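Local coordinates for protein putative NAD dependent dehydrogenase (Micromonospora echinospora, PDB 6NOR) that binds NAD and probably works as an NAD-dependent oxidoreductase of the GFO/IDH/MocA family in the biosynthesis of gentamicin, at residues 145-150 with 330-335; 292-297 with 302-307. All blocks are in the same frame, centred on the assembly; numbering follows the deposited sequence.

Overall arrangement
Contact 1 is buried and lies near the centre of the chain. Contact 2 lies at the surface, in the long loop between strand 282-286 and helix 307-310. Their centres are about 25 Å apart, and they share no residue. Contact 1 joins the 3-10 turn just before helix 149-157 to the loop just before helix 334-353, 180 residues later. Contact 2 joins two limbs of one loop and is nested inside the loop of chain closed by contact 1. Both use an edge-to-face aromatic pair and bridging water. Contact 1 centres on a histidine with two waters, contact 2 on two tryptophans with one. Both also touch the second subunit.

Contact 1. Residues 145-150 with 330-335; sequences FVYAPK and MTHTPD
Val146 lays its CG2 methyl over one face of the His332 ring. This is a CH-pi contact, with CG2 3.6 Å from the ring centroid and 16° off its normal. Thr331 CG2, from the same segment as His332, lies against the opposite face, toward the rim. The backbone of Val146 also takes part: water 1 donates to Val146 O and lies 2.9 Å from His332 NE2, in the plane of that ring. Tyr147 comes next. Its ring forms a T-shaped pair with His332, centroids 5.0 Å apart and planes at 77°. The edge of the imidazole points at the phenol face, and His332 CD2 is 3.5 Å from Tyr147 CZ. CG of Tyr147 is anti to the carbonyl carbon (chi1 -58°), and the ring carries OH past the imidazole to Met330 CE. Water 2 lies 2.7 Å from Tyr147 OH and accepts from His332 N. His332 ND1 is hydrogen-bonded to Lys212 NZ. The Tyr147 side chain is about 5 Å from that of Asn144, an NAD-binding residue. The contact joins the 3-10 turn ahead of helix 149-157 to the loop that leads into helix 334-353. Helix 199-209 packs on Val146, and helix 313-326 on Tyr147 and Met330.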
# COMPACT_ATOMS: atom_id res chain seq x y z
N PHE A 145 12.96 16.78 -11.16
CA PHE A 145 11.76 16.08 -10.74
C PHE A 145 10.48 16.71 -11.25
O PHE A 145 9.45 16.04 -11.31
CB PHE A 145 11.72 15.93 -9.21
CG PHE A 145 12.81 15.05 -8.67
CD1 PHE A 145 12.80 13.70 -8.90
CD2 PHE A 145 13.88 15.60 -7.98
CE1 PHE A 145 13.82 12.89 -8.42
CE2 PHE A 145 14.91 14.81 -7.51
CZ PHE A 145 14.88 13.45 -7.73
N VAL A 146 10.52 17.97 -11.67
CA VAL A 146 9.31 18.55 -12.24
C VAL A 146 9.10 18.02 -13.66
O VAL A 146 8.11 18.34 -14.27
CB VAL A 146 9.34 20.10 -12.25
CG1 VAL A 146 9.33 20.64 -10.85
CG2 VAL A 146 10.56 20.62 -13.02
N TYR A 147 10.03 17.20 -14.16
CA TYR A 147 9.85 16.57 -15.47
C TYR A 147 9.56 15.08 -15.34
O TYR A 147 9.39 14.39 -16.34
CB TYR A 147 11.09 16.73 -16.37
CG TYR A 147 11.54 18.14 -16.66
CD1 TYR A 147 12.42 18.78 -15.81
CD2 TYR A 147 11.14 18.81 -17.81
CE1 TYR A 147 12.87 20.07 -16.07
CE2 TYR A 147 11.59 20.12 -18.08
CZ TYR A 147 12.45 20.73 -17.19
OH TYR A 147 12.92 22.00 -17.40
N ALA A 148 9.56 14.58 -14.12
CA ALA A 148 9.28 13.18 -13.88
C ALA A 148 7.85 12.86 -14.30
O ALA A 148 6.91 13.50 -13.86
CB ALA A 148 9.50 12.82 -12.40
N PRO A 149 7.70 11.85 -15.17
CA PRO A 149 6.43 11.45 -15.79
C PRO A 149 5.29 11.30 -14.77
O PRO A 149 4.17 11.77 -15.00
CB PRO A 149 6.78 10.10 -16.41
CG PRO A 149 8.24 10.14 -16.61
CD PRO A 149 8.80 10.94 -15.50
N LYS A 150 5.59 10.65 -13.66
CA LYS A 150 4.62 10.46 -12.60
C LYS A 150 4.17 11.78 -11.98
O LYS A 150 2.98 11.97 -11.73
CB LYS A 150 5.21 9.55 -11.52
CG LYS A 150 4.29 9.25 -10.39
CD LYS A 150 4.94 8.32 -9.38
CE LYS A 150 5.46 7.09 -10.07
NZ LYS A 150 6.03 6.19 -9.08
N MET A 330 11.37 26.93 -22.92
CA MET A 330 11.26 25.95 -21.85
C MET A 330 10.11 26.24 -20.89
O MET A 330 9.71 27.38 -20.69
CB MET A 330 12.58 25.84 -21.08
CG MET A 330 13.62 25.02 -21.82
SD MET A 330 15.22 25.14 -21.08
CE MET A 330 15.03 23.96 -19.77
N THR A 331 9.58 25.17 -20.32
CA THR A 331 8.56 25.24 -19.30
C THR A 331 9.09 25.88 -18.02
O THR A 331 8.46 26.71 -17.41
CB THR A 331 8.03 23.85 -18.98
OG1 THR A 331 7.56 23.25 -20.19
CG2 THR A 331 6.94 23.92 -17.91
N HIS A 332 10.29 25.46 -17.65
CA HIS A 332 10.93 25.94 -16.44
C HIS A 332 12.15 26.81 -16.77
O HIS A 332 13.08 26.38 -17.44
CB HIS A 332 11.29 24.74 -15.57
CG HIS A 332 10.14 23.82 -15.35
ND1 HIS A 332 9.14 24.08 -14.44
CD2 HIS A 332 9.80 22.65 -15.95
CE1 HIS A 332 8.24 23.12 -14.48
NE2 HIS A 332 8.62 22.24 -15.38
N THR A 333 12.10 28.05 -16.31
CA THR A 333 13.01 29.10 -16.77
C THR A 333 13.87 29.61 -15.63
O THR A 333 13.66 29.24 -14.48
CB THR A 333 12.22 30.26 -17.35
OG1 THR A 333 11.45 30.86 -16.31
CG2 THR A 333 11.30 29.78 -18.46
N PRO A 334 14.86 30.46 -15.94
CA PRO A 334 15.66 31.06 -14.87
C PRO A 334 14.86 31.83 -13.82
O PRO A 334 15.31 31.93 -12.70
CB PRO A 334 16.59 31.99 -15.64
CG PRO A 334 16.82 31.25 -16.93
CD PRO A 334 15.48 30.68 -17.27
N ASP A 335 13.70 32.38 -14.18
CA ASP A 335 12.81 32.98 -13.20
C ASP A 335 12.42 31.98 -12.09
O ASP A 335 12.33 32.33 -10.92
CB ASP A 335 11.55 33.51 -13.88
CG ASP A 335 11.82 34.69 -14.80
OD1 ASP A 335 12.62 35.58 -14.42
OD2 ASP A 335 11.25 34.73 -15.92
O HOH W 1 7.26 19.88 -16.28
O HOH W 2 11.42 23.53 -19.07

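Contact 2. Residues 292-297 with 302-307; sequences AVWEPN and RPEWEW
Pro303 meets Val293 where two limbs of a long irregular loop come together, in a subunit of the GFO/IDH/MocA fold. Pro303 CB is 4.3 Å from Val293 CG2, a loose apolar touch. Pro303 also packs on Val282 and Ala284 of strand 282-286. Glu304 follows. With chi1 at 50°, CG sits between the backbone N and the carbonyl carbon and lies over one face of the Trp294 indole, a CH-pi contact 4.0 Å from the centroid of the six-membered ring. Glu304 O is hydrogen-bonded to Arg153 of the second subunit. Glu306 reaches the same subunit through a salt bridge to its Arg309. Trp307 ends the segment at the start of helix 307-310. It presents the face of its five-membered ring to the edge of Trp294, with the planes at 64°. Trp294 CZ2 comes within 3.4 Å of Trp307 CD1. Trp307 also packs on Phe34, an NAD-binding residue, and so links the loop to helix 34-44 of the Rossmann fold. A serine in place of Trp307 would probably leave the edge of Trp294 without its aromatic partner and open a gap beside Phe34. Water 3 lies above the Trp294 ring, toward its rim, accepting from Trp294 N at 3.0 Å and donating to Glu304 OE2.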
# COMPACT_ATOMS: atom_id res chain seq x y z
N ALA A 292 21.07 -7.43 -8.33
CA ALA A 292 20.86 -6.27 -9.18
C ALA A 292 20.11 -5.15 -8.48
O ALA A 292 19.50 -4.32 -9.14
CB ALA A 292 20.13 -6.66 -10.45
N VAL A 293 20.16 -5.11 -7.16
CA VAL A 293 19.43 -4.06 -6.46
C VAL A 293 20.33 -3.22 -5.56
O VAL A 293 21.22 -3.74 -4.90
CB VAL A 293 18.26 -4.65 -5.64
CG1 VAL A 293 17.60 -3.60 -4.75
CG2 VAL A 293 17.22 -5.24 -6.58
N TRP A 294 20.11 -1.90 -5.60
CA TRP A 294 20.71 -0.93 -4.69
C TRP A 294 20.63 -1.37 -3.24
O TRP A 294 19.55 -1.68 -2.75
CB TRP A 294 20.00 0.42 -4.83
CG TRP A 294 20.27 1.16 -6.10
CD1 TRP A 294 21.26 0.92 -7.02
CD2 TRP A 294 19.54 2.29 -6.60
NE1 TRP A 294 21.18 1.83 -8.05
CE2 TRP A 294 20.13 2.68 -7.82
CE3 TRP A 294 18.43 3.01 -6.12
CZ2 TRP A 294 19.66 3.75 -8.57
CZ3 TRP A 294 17.96 4.08 -6.87
CH2 TRP A 294 18.58 4.44 -8.08
N GLU A 295 21.76 -1.37 -2.55
CA GLU A 295 21.76 -1.70 -1.13
C GLU A 295 21.02 -0.61 -0.37
O GLU A 295 21.16 0.56 -0.70
CB GLU A 295 23.18 -1.88 -0.63
CG GLU A 295 24.04 -2.66 -1.62
CD GLU A 295 25.16 -3.44 -0.96
OE1 GLU A 295 26.22 -2.85 -0.70
OE2 GLU A 295 24.97 -4.66 -0.71
N PRO A 296 20.21 -0.98 0.64
CA PRO A 296 20.00 -2.33 1.19
C PRO A 296 19.22 -3.25 0.26
O PRO A 296 18.15 -2.88 -0.23
CB PRO A 296 19.21 -2.05 2.48
CG PRO A 296 18.42 -0.81 2.16
CD PRO A 296 19.32 0.01 1.27
N ASN A 297 19.75 -4.44 0.01
CA ASN A 297 19.13 -5.37 -0.92
C ASN A 297 18.90 -6.75 -0.33
O ASN A 297 19.09 -7.77 -1.02
CB ASN A 297 19.98 -5.49 -2.18
CG ASN A 297 21.38 -5.93 -1.88
OD1 ASN A 297 21.72 -6.24 -0.74
ND2 ASN A 297 22.21 -5.99 -2.91
N ARG A 302 11.58 -2.59 -2.12
CA ARG A 302 10.74 -2.04 -3.17
C ARG A 302 11.63 -1.52 -4.31
O ARG A 302 11.86 -0.33 -4.41
CB ARG A 302 9.85 -0.92 -2.64
CG ARG A 302 8.73 -1.36 -1.72
CD ARG A 302 7.91 -0.17 -1.26
NE ARG A 302 7.78 -0.10 0.20
CZ ARG A 302 8.75 0.27 1.03
NH1 ARG A 302 8.52 0.31 2.33
NH2 ARG A 302 9.96 0.59 0.56
N PRO A 303 12.13 -2.42 -5.17
CA PRO A 303 13.12 -2.09 -6.20
C PRO A 303 12.65 -1.05 -7.20
O PRO A 303 11.48 -1.02 -7.55
CB PRO A 303 13.35 -3.42 -6.91
CG PRO A 303 12.83 -4.46 -5.96
CD PRO A 303 11.68 -3.81 -5.28
N GLU A 304 13.56 -0.20 -7.65
CA GLU A 304 13.23 0.76 -8.67
C GLU A 304 13.30 0.10 -10.03
O GLU A 304 13.98 -0.91 -10.21
CB GLU A 304 14.18 1.97 -8.62
CG GLU A 304 15.67 1.62 -8.57
CD GLU A 304 16.26 1.20 -9.93
OE1 GLU A 304 15.69 1.57 -10.98
OE2 GLU A 304 17.30 0.50 -9.94
N TRP A 305 12.58 0.68 -10.99
CA TRP A 305 12.81 0.40 -12.41
C TRP A 305 12.99 1.74 -13.11
O TRP A 305 12.42 2.73 -12.70
CB TRP A 305 11.65 -0.40 -13.02
CG TRP A 305 10.29 0.22 -12.82
CD1 TRP A 305 9.50 0.11 -11.71
CD2 TRP A 305 9.55 1.01 -13.76
NE1 TRP A 305 8.33 0.81 -11.89
CE2 TRP A 305 8.34 1.37 -13.14
CE3 TRP A 305 9.81 1.45 -15.06
CZ2 TRP A 305 7.39 2.16 -13.78
CZ3 TRP A 305 8.87 2.25 -15.69
CH2 TRP A 305 7.67 2.59 -15.05
N GLU A 306 13.81 1.75 -14.16
CA GLU A 306 14.13 2.94 -14.95
C GLU A 306 14.32 4.20 -14.12
O GLU A 306 13.65 5.21 -14.34
CB GLU A 306 13.04 3.18 -16.01
CG GLU A 306 13.11 2.21 -17.18
CD GLU A 306 12.20 2.59 -18.35
OE1 GLU A 306 11.23 3.36 -18.17
OE2 GLU A 306 12.47 2.11 -19.47
N TRP A 307 15.25 4.16 -13.17
CA TRP A 307 15.36 5.24 -12.21
C TRP A 307 15.73 6.58 -12.86
O TRP A 307 15.28 7.62 -12.42
CB TRP A 307 16.34 4.87 -11.08
CG TRP A 307 17.79 4.87 -11.42
CD1 TRP A 307 18.55 3.81 -11.83
CD2 TRP A 307 18.68 5.99 -11.31
NE1 TRP A 307 19.85 4.21 -12.02
CE2 TRP A 307 19.96 5.54 -11.70
CE3 TRP A 307 18.52 7.32 -10.94
CZ2 TRP A 307 21.07 6.38 -11.73
CZ3 TRP A 307 19.62 8.15 -10.96
CH2 TRP A 307 20.88 7.68 -11.37
O HOH W 3 17.74 -1.00 -7.29